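Local coordinates for protein esterase (Alcaligenes sp., PDB 1QLW) that probably hydrolyses carboxylic esters, as a bacterial esterase of the alpha/beta-hydrolase fold that is found here as a two-chain assembly, at residues G137-W142 with P149-A154; W169-P174 with M300-N305; D254-E257 with W262-R265. All coordinates share one frame; numbering follows the deposited sequence.

Interaction 1: G137-W142 with P149-A154; sequences GHEAAW and PRYPDA
E139 and Y151 bring the two backbones closest, with their CA atoms 5.3 Å apart, where the first turn of helix 138-144 meets an irregular loop. The loop is tightened by D153 N bonding to R150 O and by a cis peptide before P152. A water accepts from Y151 N and donates to E139 O, bridging the backbones. W142 has CG anti to its backbone N (chi1 -170°), which swings the indole against the loop: NE1 donates to D153 O at 2.9 Å with an N-H...O angle of 160°, in the indole plane but well above the carbonyl plane. Both segments belong to the long excursion between strands 99-103 and 200-205 of the alpha/beta-hydrolase sheet. Over one indole face lies Y151, its CA 3.8 Å from the centroid of the five-membered ring in a CH-pi contact, its ring edge-on to the six-membered ring with planes at 90°. The tyrosine ring is itself sandwiched, E139 CG over one face and P152 CB over the other. A second water links Y151 OH to H138 ND1, while H138 NE2 and E139 OE2 reach T46 and T44 of the second subunit.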
ATOM      1  N   GLY A 137     -17.624   7.364  -6.164  1.00 13.42           N
ATOM      2  CA  GLY A 137     -17.624   8.772  -5.774  1.00 14.59           C
ATOM      3  C   GLY A 137     -18.115   8.916  -4.330  1.00 13.08           C
ATOM      4  O   GLY A 137     -18.739   8.021  -3.768  1.00 14.19           O
ATOM      5  N   HIS A 138     -17.890  10.104  -3.780  1.00 12.51           N
ATOM      6  CA  HIS A 138     -18.282  10.365  -2.398  1.00 13.24           C
ATOM      7  C   HIS A 138     -19.783  10.151  -2.190  1.00 13.28           C
ATOM      8  O   HIS A 138     -20.212   9.555  -1.201  1.00 14.01           O
ATOM      9  CB  HIS A 138     -17.971  11.806  -2.003  1.00 14.12           C
ATOM     10  CG  HIS A 138     -16.547  12.211  -2.155  1.00 14.01           C
ATOM     11  ND1 HIS A 138     -16.181  13.540  -2.100  1.00 16.30           N
ATOM     12  CD2 HIS A 138     -15.398  11.523  -2.370  1.00 14.00           C
ATOM     13  CE1 HIS A 138     -14.876  13.632  -2.258  1.00 16.95           C
ATOM     14  NE2 HIS A 138     -14.375  12.430  -2.434  1.00 14.90           N
ATOM     15  N   GLU A 139     -20.551  10.650  -3.143  1.00 13.97           N
ATOM     16  CA  GLU A 139     -22.006  10.614  -3.030  1.00 15.70           C
ATOM     17  C   GLU A 139     -22.524   9.187  -3.115  1.00 15.61           C
ATOM     18  O   GLU A 139     -23.399   8.777  -2.347  1.00 17.85           O
ATOM     19  CB  GLU A 139     -22.630  11.510  -4.090  1.00 17.12           C
ATOM     20  CG  GLU A 139     -22.083  12.917  -4.129  1.00 18.11           C
ATOM     21  CD  GLU A 139     -20.849  13.148  -4.970  1.00 18.76           C
ATOM     22  OE1 GLU A 139     -20.118  12.235  -5.411  1.00 16.97           O
ATOM     23  OE2 GLU A 139     -20.571  14.348  -5.229  1.00 22.96           O
ATOM     24  N   ALA A 140     -21.966   8.410  -4.051  1.00 15.61           N
ATOM     25  CA  ALA A 140     -22.355   7.014  -4.199  1.00 16.93           C
ATOM     26  C   ALA A 140     -21.959   6.221  -2.957  1.00 15.81           C
ATOM     27  O   ALA A 140     -22.746   5.418  -2.437  1.00 16.86           O
ATOM     28  CB  ALA A 140     -21.690   6.425  -5.441  1.00 19.61           C
ATOM     29  N   ALA A 141     -20.742   6.443  -2.476  1.00 14.31           N
ATOM     30  CA  ALA A 141     -20.231   5.721  -1.319  1.00 13.73           C
ATOM     31  C   ALA A 141     -21.077   5.988  -0.085  1.00 13.42           C
ATOM     32  O   ALA A 141     -21.275   5.086   0.739  1.00 14.06           O
ATOM     33  CB  ALA A 141     -18.769   6.070  -1.087  1.00 14.38           C
ATOM     34  N   TRP A 142     -21.541   7.213   0.094  1.00 14.09           N
ATOM     35  CA  TRP A 142     -22.367   7.548   1.256  1.00 14.97           C
ATOM     36  C   TRP A 142     -23.548   6.596   1.391  1.00 15.40           C
ATOM     37  O   TRP A 142     -23.880   6.134   2.485  1.00 16.57           O
ATOM     38  CB  TRP A 142     -22.876   8.967   1.049  1.00 16.71           C
ATOM     39  CG  TRP A 142     -23.543   9.625   2.206  1.00 16.30           C
ATOM     40  CD1 TRP A 142     -24.871   9.609   2.525  1.00 16.67           C
ATOM     41  CD2 TRP A 142     -22.902  10.451   3.182  1.00 16.73           C
ATOM     42  NE1 TRP A 142     -25.091  10.377   3.647  1.00 16.72           N
ATOM     43  CE2 TRP A 142     -23.895  10.908   4.067  1.00 16.55           C
ATOM     44  CE3 TRP A 142     -21.573  10.842   3.386  1.00 18.47           C
ATOM     45  CZ2 TRP A 142     -23.596  11.752   5.137  1.00 17.78           C
ATOM     46  CZ3 TRP A 142     -21.294  11.668   4.450  1.00 19.76           C
ATOM     47  CH2 TRP A 142     -22.294  12.116   5.318  1.00 19.67           C
ATOM     48  N   PRO A 149     -29.545   8.382   4.140  1.00 21.53           N
ATOM     49  CA  PRO A 149     -30.385   8.004   3.010  1.00 24.34           C
ATOM     50  C   PRO A 149     -29.840   8.424   1.665  1.00 24.87           C
ATOM     51  O   PRO A 149     -29.966   7.733   0.644  1.00 28.18           O
ATOM     52  CB  PRO A 149     -31.736   8.631   3.343  1.00 25.93           C
ATOM     53  CG  PRO A 149     -31.463   9.723   4.323  1.00 25.32           C
ATOM     54  CD  PRO A 149     -30.239   9.284   5.084  1.00 22.04           C
ATOM     55  N   ARG A 150     -29.168   9.570   1.654  1.00 23.09           N
ATOM     56  CA  ARG A 150     -28.604  10.151   0.455  1.00 23.19           C
ATOM     57  C   ARG A 150     -27.631  11.241   0.886  1.00 19.95           C
ATOM     58  O   ARG A 150     -27.726  11.803   1.981  1.00 20.24           O
ATOM     59  CB  ARG A 150     -29.694  10.750  -0.426  1.00 27.08           C
ATOM     60  CG  ARG A 150     -30.432  11.897   0.248  1.00 29.95           C
ATOM     61  CD  ARG A 150     -31.727  12.206  -0.496  1.00 34.49           C
ATOM     62  NE  ARG A 150     -32.697  11.131  -0.333  1.00 37.68           N
ATOM     63  CZ  ARG A 150     -33.420  10.843   0.739  1.00 40.09           C
ATOM     64  NH1 ARG A 150     -33.339  11.562   1.850  1.00 40.35           N
ATOM     65  NH2 ARG A 150     -34.262   9.810   0.712  1.00 40.74           N
ATOM     66  N   TYR A 151     -26.610  11.448   0.068  1.00 18.51           N
ATOM     67  CA  TYR A 151     -25.588  12.427   0.406  1.00 17.05           C
ATOM     68  C   TYR A 151     -26.173  13.832   0.377  1.00 17.16           C
ATOM     69  O   TYR A 151     -26.966  14.163  -0.529  1.00 19.99           O
ATOM     70  CB  TYR A 151     -24.497  12.286  -0.670  1.00 18.56           C
ATOM     71  CG  TYR A 151     -23.347  13.233  -0.497  1.00 18.89           C
ATOM     72  CD1 TYR A 151     -22.287  12.976   0.345  1.00 21.60           C
ATOM     73  CD2 TYR A 151     -23.348  14.413  -1.238  1.00 21.34           C
ATOM     74  CE1 TYR A 151     -21.230  13.895   0.428  1.00 22.08           C
ATOM     75  CE2 TYR A 151     -22.337  15.326  -1.163  1.00 22.61           C
ATOM     76  CZ  TYR A 151     -21.300  15.068  -0.307  1.00 21.79           C
ATOM     77  OH  TYR A 151     -20.249  15.965  -0.266  1.00 24.76           O
ATOM     78  N   PRO A 152     -25.803  14.711   1.304  1.00 16.79           N
ATOM     79  CA  PRO A 152     -24.885  14.532   2.399  1.00 16.12           C
ATOM     80  C   PRO A 152     -25.590  14.486   3.757  1.00 15.91           C
ATOM     81  O   PRO A 152     -25.118  15.050   4.737  1.00 18.36           O
ATOM     82  CB  PRO A 152     -24.043  15.816   2.288  1.00 17.51           C
ATOM     83  CG  PRO A 152     -25.058  16.853   1.943  1.00 19.29           C
ATOM     84  CD  PRO A 152     -26.162  16.157   1.188  1.00 18.82           C
ATOM     85  N   ASP A 153     -26.722  13.803   3.808  1.00 17.36           N
ATOM     86  CA  ASP A 153     -27.501  13.701   5.038  1.00 18.22           C
ATOM     87  C   ASP A 153     -27.213  12.400   5.773  1.00 17.01           C
ATOM     88  O   ASP A 153     -27.367  11.326   5.210  1.00 18.12           O
ATOM     89  CB  ASP A 153     -28.979  13.788   4.697  1.00 21.18           C
ATOM     90  CG  ASP A 153     -29.382  15.208   4.327  1.00 26.05           C
ATOM     91  OD1 ASP A 153     -28.804  16.176   4.865  1.00 29.20           O
ATOM     92  OD2 ASP A 153     -30.290  15.323   3.485  1.00 30.50           O
ATOM     93  N   ALA A 154     -26.708  12.517   6.992  1.00 17.57           N
ATOM     94  CA  ALA A 154     -26.351  11.352   7.777  1.00 17.53           C
ATOM     95  C   ALA A 154     -27.505  10.913   8.678  1.00 17.85           C
ATOM     96  O   ALA A 154     -28.260  11.737   9.200  1.00 19.52           O
ATOM     97  CB  ALA A 154     -25.180  11.660   8.708  1.00 19.97           C
TER
HETATM   98  O   HOH W   1     -18.043  15.466  -1.692  1.00 32.48           O
HETATM   99  O   HOH W   2     -26.017   9.522  -1.949  1.00 24.88           O

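Interaction 2: W169-P174 with M300-N305; sequences WQQMVP and MMQDRN
Q171 and Q302 form a small, buried meeting of two amides that joins the end of helix 165-171 to the loop between strand 283-287 and helix 306-319. Only the heads touch: the CA atoms of Q171 and Q302 stay 12.1 Å apart, and the two segments bury just 66 Å² between them. Both side chains run extended beyond CG and approach from opposite directions, their amide planes turned 59° to each other. Q302 has CG beside its backbone N (chi1 -63°) and a straight chi2, which carries its amide across to the helix. As modelled, Q302 NE2 lies 3.3 Å from Q171 NE2, but the Q171 amide is probably turned over; with it reversed, an oxygen would face that nitrogen and the pair may be hydrogen-bonded. Q302 is held independently of this partner, since its NE2 bonds to T77 O and its backbone O receives R85 NH2, while P82 packs on its side chain. On the helix side, F22 of the second subunit packs on Q171, and V173 pairs through its backbone with C72, in the turn after strand 65-68 that commonly helps form the oxyanion hole in this fold. The contact itself ties helix 165-171, in the excursion before strand 200-205, to the loop after the last strand, which in alpha/beta hydrolases usually bears the catalytic histidine.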
ATOM      1  N   TRP A 169     -12.635   9.596   2.287  1.00 11.49           N
ATOM      2  CA  TRP A 169     -12.477   9.755   0.836  1.00 11.75           C
ATOM      3  C   TRP A 169     -11.028   9.658   0.419  1.00 11.53           C
ATOM      4  O   TRP A 169     -10.693   9.156  -0.653  1.00 12.06           O
ATOM      5  CB  TRP A 169     -13.085  11.062   0.346  1.00 12.63           C
ATOM      6  CG  TRP A 169     -14.495  11.349   0.768  1.00 12.29           C
ATOM      7  CD1 TRP A 169     -14.990  12.601   1.033  1.00 13.77           C
ATOM      8  CD2 TRP A 169     -15.574  10.443   0.976  1.00 12.38           C
ATOM      9  NE1 TRP A 169     -16.306  12.522   1.379  1.00 14.91           N
ATOM     10  CE2 TRP A 169     -16.697  11.208   1.366  1.00 13.56           C
ATOM     11  CE3 TRP A 169     -15.763   9.065   0.888  1.00 12.90           C
ATOM     12  CZ2 TRP A 169     -17.948  10.668   1.669  1.00 14.41           C
ATOM     13  CZ3 TRP A 169     -16.999   8.503   1.181  1.00 14.78           C
ATOM     14  CH2 TRP A 169     -18.077   9.318   1.559  1.00 15.59           C
ATOM     15  N   GLN A 170     -10.095  10.132   1.277  1.00 11.17           N
ATOM     16  CA  GLN A 170      -8.684  10.018   0.977  1.00 11.31           C
ATOM     17  C   GLN A 170      -8.231   8.571   0.811  1.00 11.18           C
ATOM     18  O   GLN A 170      -7.269   8.340   0.063  1.00 11.64           O
ATOM     19  CB  GLN A 170      -7.825  10.671   2.065  1.00 11.86           C
ATOM     20  CG  GLN A 170      -7.830  12.179   2.058  1.00 12.52           C
ATOM     21  CD  GLN A 170      -7.077  12.747   3.252  1.00 12.41           C
ATOM     22  OE1 GLN A 170      -7.319  12.296   4.380  1.00 13.38           O
ATOM     23  NE2 GLN A 170      -6.174  13.686   3.042  1.00 13.87           N
ATOM     24  N   GLN A 171      -8.825   7.619   1.538  1.00 10.81           N
ATOM     25  CA  GLN A 171      -8.342   6.250   1.453  1.00 11.18           C
ATOM     26  C   GLN A 171      -9.007   5.440   0.349  1.00 11.18           C
ATOM     27  O   GLN A 171      -8.625   4.274   0.157  1.00 11.16           O
ATOM     28  CB  GLN A 171      -8.419   5.528   2.788  1.00 11.36           C
ATOM     29  CG  GLN A 171      -9.804   5.142   3.274  1.00 11.45           C
ATOM     30  CD  GLN A 171      -9.725   4.266   4.509  1.00 11.64           C
ATOM     31  OE1 GLN A 171      -9.500   4.787   5.638  1.00 14.62           O
ATOM     32  NE2 GLN A 171      -9.872   2.988   4.359  1.00 10.62           N
ATOM     33  N   MET A 172      -9.958   6.006  -0.370  1.00 11.17           N
ATOM     34  CA  MET A 172     -10.645   5.300  -1.448  1.00 11.44           C
ATOM     35  C   MET A 172      -9.866   5.446  -2.747  1.00 11.10           C
ATOM     36  O   MET A 172      -9.269   6.495  -3.026  1.00 12.81           O
ATOM     37  CB  MET A 172     -12.075   5.839  -1.601  1.00 11.33           C
ATOM     38  CG  MET A 172     -12.878   5.527  -0.342  1.00 12.61           C
ATOM     39  SD  MET A 172     -14.652   5.838  -0.507  1.00 12.45           S
ATOM     40  CE  MET A 172     -15.092   4.515  -1.642  1.00 15.58           C
ATOM     41  N   VAL A 173      -9.856   4.363  -3.518  1.00 11.14           N
ATOM     42  CA  VAL A 173      -9.030   4.226  -4.715  1.00 11.09           C
ATOM     43  C   VAL A 173      -9.814   3.584  -5.841  1.00 11.05           C
ATOM     44  O   VAL A 173     -10.793   2.862  -5.602  1.00 11.70           O
ATOM     45  CB  VAL A 173      -7.776   3.364  -4.411  1.00 11.38           C
ATOM     46  CG1 VAL A 173      -6.894   3.966  -3.321  1.00 12.18           C
ATOM     47  CG2 VAL A 173      -8.140   1.934  -4.032  1.00 12.01           C
ATOM     48  N   PRO A 174      -9.355   3.741  -7.085  1.00 11.59           N
ATOM     49  CA  PRO A 174      -9.946   3.003  -8.200  1.00 11.64           C
ATOM     50  C   PRO A 174      -9.819   1.504  -8.028  1.00 11.01           C
ATOM     51  O   PRO A 174      -8.864   0.988  -7.451  1.00 11.79           O
ATOM     52  CB  PRO A 174      -9.155   3.488  -9.414  1.00 13.30           C
ATOM     53  CG  PRO A 174      -8.702   4.848  -9.023  1.00 13.86           C
ATOM     54  CD  PRO A 174      -8.365   4.747  -7.551  1.00 12.04           C
ATOM     55  N   MET A 300     -17.992  -0.842   9.467  1.00 12.98           N
ATOM     56  CA  MET A 300     -18.111  -1.009  10.921  1.00 13.28           C
ATOM     57  C   MET A 300     -16.761  -1.145  11.618  1.00 13.01           C
ATOM     58  O   MET A 300     -16.656  -0.858  12.812  1.00 13.88           O
ATOM     59  CB  MET A 300     -19.040  -2.163  11.260  1.00 14.12           C
ATOM     60  CG  MET A 300     -18.482  -3.514  10.844  1.00 14.43           C
ATOM     61  SD  MET A 300     -19.625  -4.864  11.267  1.00 15.42           S
ATOM     62  CE  MET A 300     -20.936  -4.519  10.079  1.00 18.23           C
ATOM     63  N   MET A 301     -15.722  -1.577  10.903  1.00 12.07           N
ATOM     64  CA  MET A 301     -14.373  -1.630  11.446  1.00 12.43           C
ATOM     65  C   MET A 301     -13.789  -0.242  11.688  1.00 12.20           C
ATOM     66  O   MET A 301     -12.788  -0.104  12.394  1.00 12.97           O
ATOM     67  CB  MET A 301     -13.435  -2.459  10.573  1.00 12.34           C
ATOM     68  CG  MET A 301     -13.048  -1.871   9.227  1.00 12.88           C
ATOM     69  SD  MET A 301     -14.385  -1.645   8.028  1.00 13.51           S
ATOM     70  CE  MET A 301     -14.758  -3.387   7.688  1.00 18.14           C
ATOM     71  N   GLN A 302     -14.414   0.804  11.147  1.00 11.65           N
ATOM     72  CA  GLN A 302     -14.008   2.187  11.318  1.00 12.24           C
ATOM     73  C   GLN A 302     -14.982   2.996  12.188  1.00 12.19           C
ATOM     74  O   GLN A 302     -14.718   4.167  12.488  1.00 13.47           O
ATOM     75  CB  GLN A 302     -13.898   2.900   9.958  1.00 12.34           C
ATOM     76  CG  GLN A 302     -12.823   2.275   9.075  1.00 12.15           C
ATOM     77  CD  GLN A 302     -12.725   2.905   7.705  1.00 12.52           C
ATOM     78  OE1 GLN A 302     -13.479   3.809   7.359  1.00 14.53           O
ATOM     79  NE2 GLN A 302     -11.777   2.383   6.932  1.00 12.93           N
ATOM     80  N   ASP A 303     -16.107   2.398  12.554  1.00 12.31           N
ATOM     81  CA  ASP A 303     -17.154   3.069  13.296  1.00 12.90           C
ATOM     82  C   ASP A 303     -16.691   3.436  14.699  1.00 12.81           C
ATOM     83  O   ASP A 303     -15.681   2.942  15.213  1.00 13.35           O
ATOM     84  CB  ASP A 303     -18.402   2.183  13.314  1.00 13.03           C
ATOM     85  CG  ASP A 303     -19.282   2.217  12.069  1.00 12.81           C
ATOM     86  OD1 ASP A 303     -19.057   3.060  11.189  1.00 14.17           O
ATOM     87  OD2 ASP A 303     -20.196   1.354  12.033  1.00 14.00           O
ATOM     88  N   ARG A 304     -17.452   4.309  15.371  1.00 14.00           N
ATOM     89  CA  ARG A 304     -17.079   4.789  16.694  1.00 15.00           C
ATOM     90  C   ARG A 304     -17.059   3.675  17.733  1.00 15.39           C
ATOM     91  O   ARG A 304     -16.330   3.765  18.718  1.00 18.49           O
ATOM     92  CB  ARG A 304     -17.990   5.945  17.100  1.00 17.30           C
ATOM     93  CG  ARG A 304     -17.744   7.207  16.288  1.00 20.88           C
ATOM     94  CD  ARG A 304     -18.620   8.364  16.762  1.00 27.78           C
ATOM     95  NE  ARG A 304     -20.041   8.106  16.630  1.00 32.67           N
ATOM     96  CZ  ARG A 304     -20.912   7.719  17.548  1.00 35.57           C
ATOM     97  NH1 ARG A 304     -20.557   7.528  18.812  1.00 36.66           N
ATOM     98  NH2 ARG A 304     -22.178   7.553  17.192  1.00 36.70           N
ATOM     99  N   ASN A 305     -17.882   2.650  17.559  1.00 14.61           N
ATOM    100  CA  ASN A 305     -17.915   1.487  18.434  1.00 14.84           C
ATOM    101  C   ASN A 305     -17.176   0.322  17.767  1.00 13.87           C
ATOM    102  O   ASN A 305     -17.451  -0.837  18.085  1.00 14.71           O
ATOM    103  CB  ASN A 305     -19.356   1.096  18.777  1.00 15.40           C
ATOM    104  CG  ASN A 305     -20.069   0.553  17.569  1.00 15.50           C
ATOM    105  OD1 ASN A 305     -19.728   0.870  16.426  1.00 16.35           O
ATOM    106  ND2 ASN A 305     -21.074  -0.286  17.767  1.00 17.68           N
TER

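Interaction 3: D254-E257 with W262-R265; sequences DHIE and WAPR. With SO4 (sulfate ion), chain D.
I256 packs against the start of helix 263-278 and carries most of this contact, which contains apolar packing and is not joined by polar bonds. Its CG2, anti to the backbone N, presses on the backbone, 3.8 Å from A263 CA and 3.9 Å from W262 C. The other branch turns CD1 toward W262 CB at 4.1 Å, so the two branches span from W262 CB to A263 CA, with CG2 lying against the peptide that joins these residues. Toward solvent the fit is looser: the CB of E257 points away from the helix start, and what comes near A263 CB is the E257 carbonyl O, at 4.1 Å. Upstream, H255 N donates to D254 OD1, met from above the carboxylate plane, and H255 NE2 and D254 OD2 are tied to D157 and G295 N.

Beyond CB, W262 leaves the isoleucine. Its NE1 bonds to I144 O, R146 makes a cation-pi contact with the ring, and H298 meets it with planes at about 40°. R265, extended from CG to NE, lays NH1 3.2 Å above the indole plane, near the rim. Its NH2 donates to sulfate O1 at 2.9 Å and 148°, with O1 close to the guanidinium plane. S206 OG holds the same ion, which probably comes from the crystallisation liquor. An alanine in place of R265 would probably deprive the sulfate of this charged donor and uncover the rim of the W262 ring where NH1 lies. S206 follows strand 200-205, where alpha/beta hydrolases usually carry the nucleophile, so the anion probably marks the active-site pocket. The contact itself sits in the beta-alpha-beta crossover in which strand 248-252 passes through the 254-257 loop into helix 263-278 and on to the adjacent parallel strand 283-287.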
ATOM      1  N   ASP A 254     -26.392  -2.052  10.808  1.00 14.79           N
ATOM      2  CA  ASP A 254     -27.716  -1.457  10.917  1.00 15.06           C
ATOM      3  C   ASP A 254     -28.133  -0.666   9.710  1.00 15.01           C
ATOM      4  O   ASP A 254     -27.384  -0.520   8.732  1.00 15.19           O
ATOM      5  CB  ASP A 254     -27.767  -0.627  12.204  1.00 16.54           C
ATOM      6  CG  ASP A 254     -29.122  -0.482  12.854  1.00 17.86           C
ATOM      7  OD1 ASP A 254     -30.149  -0.956  12.329  1.00 18.29           O
ATOM      8  OD2 ASP A 254     -29.143   0.131  13.948  1.00 20.11           O
ATOM      9  N   HIS A 255     -29.378  -0.186   9.738  1.00 15.39           N
ATOM     10  CA  HIS A 255     -29.992   0.538   8.644  1.00 16.24           C
ATOM     11  C   HIS A 255     -29.991  -0.306   7.371  1.00 16.03           C
ATOM     12  O   HIS A 255     -29.983   0.216   6.258  1.00 18.59           O
ATOM     13  CB  HIS A 255     -29.385   1.910   8.374  1.00 18.55           C
ATOM     14  CG  HIS A 255     -29.610   2.887   9.478  1.00 20.07           C
ATOM     15  ND1 HIS A 255     -30.793   3.585   9.598  1.00 22.40           N
ATOM     16  CD2 HIS A 255     -28.811   3.301  10.486  1.00 21.22           C
ATOM     17  CE1 HIS A 255     -30.712   4.379  10.665  1.00 23.81           C
ATOM     18  NE2 HIS A 255     -29.521   4.220  11.220  1.00 23.36           N
ATOM     19  N   ILE A 256     -30.148  -1.632   7.515  1.00 16.22           N
ATOM     20  CA  ILE A 256     -30.110  -2.494   6.350  1.00 16.70           C
ATOM     21  C   ILE A 256     -31.390  -2.420   5.539  1.00 17.06           C
ATOM     22  O   ILE A 256     -31.399  -2.383   4.305  1.00 17.46           O
ATOM     23  CB  ILE A 256     -29.894  -3.965   6.788  1.00 18.00           C
ATOM     24  CG1 ILE A 256     -28.499  -4.175   7.392  1.00 19.81           C
ATOM     25  CG2 ILE A 256     -30.173  -4.950   5.664  1.00 19.23           C
ATOM     26  CD1 ILE A 256     -27.382  -4.155   6.369  1.00 20.70           C
ATOM     27  N   GLU A 257     -32.523  -2.465   6.237  1.00 18.60           N
ATOM     28  CA  GLU A 257     -33.812  -2.619   5.599  1.00 20.38           C
ATOM     29  C   GLU A 257     -34.191  -1.578   4.583  1.00 20.89           C
ATOM     30  O   GLU A 257     -34.816  -1.925   3.564  1.00 22.70           O
ATOM     31  CB  GLU A 257     -34.915  -2.748   6.672  1.00 23.14           C
ATOM     32  CG  GLU A 257     -34.946  -4.199   7.130  1.00 28.99           C
ATOM     33  CD  GLU A 257     -34.345  -4.694   8.393  1.00 32.99           C
ATOM     34  OE1 GLU A 257     -34.918  -4.096   9.372  1.00 37.55           O
ATOM     35  OE2 GLU A 257     -33.306  -5.357   8.642  1.00 26.05           O
ATOM     36  N   TRP A 262     -28.796  -3.790   0.096  1.00 17.76           N
ATOM     37  CA  TRP A 262     -28.365  -4.533   1.254  1.00 16.69           C
ATOM     38  C   TRP A 262     -29.370  -5.502   1.837  1.00 16.82           C
ATOM     39  O   TRP A 262     -28.987  -6.591   2.260  1.00 17.88           O
ATOM     40  CB  TRP A 262     -27.881  -3.590   2.376  1.00 17.09           C
ATOM     41  CG  TRP A 262     -26.549  -3.004   2.024  1.00 16.33           C
ATOM     42  CD1 TRP A 262     -26.217  -1.728   1.679  1.00 16.36           C
ATOM     43  CD2 TRP A 262     -25.323  -3.759   1.946  1.00 16.55           C
ATOM     44  NE1 TRP A 262     -24.875  -1.641   1.408  1.00 16.49           N
ATOM     45  CE2 TRP A 262     -24.305  -2.878   1.572  1.00 16.73           C
ATOM     46  CE3 TRP A 262     -25.018  -5.109   2.182  1.00 18.17           C
ATOM     47  CZ2 TRP A 262     -22.981  -3.312   1.411  1.00 18.34           C
ATOM     48  CZ3 TRP A 262     -23.711  -5.527   2.018  1.00 20.17           C
ATOM     49  CH2 TRP A 262     -22.714  -4.634   1.636  1.00 20.44           C
ATOM     50  N   ALA A 263     -30.657  -5.155   1.827  1.00 17.15           N
ATOM     51  CA  ALA A 263     -31.675  -6.036   2.394  1.00 17.85           C
ATOM     52  C   ALA A 263     -31.643  -7.433   1.832  1.00 17.42           C
ATOM     53  O   ALA A 263     -31.715  -8.409   2.607  1.00 18.46           O
ATOM     54  CB  ALA A 263     -33.047  -5.385   2.283  1.00 19.62           C
ATOM     55  N   PRO A 264     -31.500  -7.630   0.531  1.00 17.96           N
ATOM     56  CA  PRO A 264     -31.485  -8.976  -0.028  1.00 17.98           C
ATOM     57  C   PRO A 264     -30.213  -9.741   0.310  1.00 17.41           C
ATOM     58  O   PRO A 264     -30.244 -10.962   0.331  1.00 18.56           O
ATOM     59  CB  PRO A 264     -31.622  -8.803  -1.529  1.00 20.66           C
ATOM     60  CG  PRO A 264     -31.515  -7.365  -1.813  1.00 24.43           C
ATOM     61  CD  PRO A 264     -31.622  -6.601  -0.527  1.00 20.19           C
ATOM     62  N   ARG A 265     -29.114  -9.026   0.549  1.00 17.00           N
ATOM     63  CA  ARG A 265     -27.846  -9.670   0.880  1.00 17.48           C
ATOM     64  C   ARG A 265     -27.909 -10.282   2.274  1.00 17.15           C
ATOM     65  O   ARG A 265     -27.431 -11.404   2.491  1.00 18.24           O
ATOM     66  CB  ARG A 265     -26.700  -8.675   0.770  1.00 17.85           C
ATOM     67  CG  ARG A 265     -26.425  -8.243  -0.653  1.00 19.28           C
ATOM     68  CD  ARG A 265     -25.334  -7.198  -0.710  1.00 20.53           C
ATOM     69  NE  ARG A 265     -24.856  -6.981  -2.069  1.00 22.75           N
ATOM     70  CZ  ARG A 265     -23.957  -6.030  -2.344  1.00 24.39           C
ATOM     71  NH1 ARG A 265     -23.500  -5.196  -1.425  1.00 26.20           N
ATOM     72  NH2 ARG A 265     -23.513  -5.942  -3.587  1.00 27.20           N
TER
HETATM   73  S   SO4 D 576     -19.776  -5.410  -3.363  1.00 24.25           S
HETATM   74  O1  SO4 D 576     -20.940  -4.756  -4.079  1.00 23.73           O
HETATM   75  O2  SO4 D 576     -20.136  -5.428  -1.892  1.00 25.63           O
HETATM   76  O3  SO4 D 576     -18.563  -4.572  -3.608  1.00 24.13           O
HETATM   77  O4  SO4 D 576     -19.623  -6.819  -3.807  1.00 24.33           O

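Along the chain interaction 1 closes before the other two begin; interaction 3 then lies within the long span between the two segments of interaction 2. Interactions 1 and 2 touch, their centres about 14 Å apart: helix 138-144 packs on helix 165-171, with the rings of H138 and W169 stacked and A141 against W169 and M172. Both also meet the second subunit, so this helix pair forms part of the dimer interface. Interaction 3 stands apart, its centre about 16 Å from interaction 1 and 19 Å from interaction 2, on the crossover between strands 248-252 and 283-287. Of the three, only interaction 2 links distant parts of the chain; the other two are local.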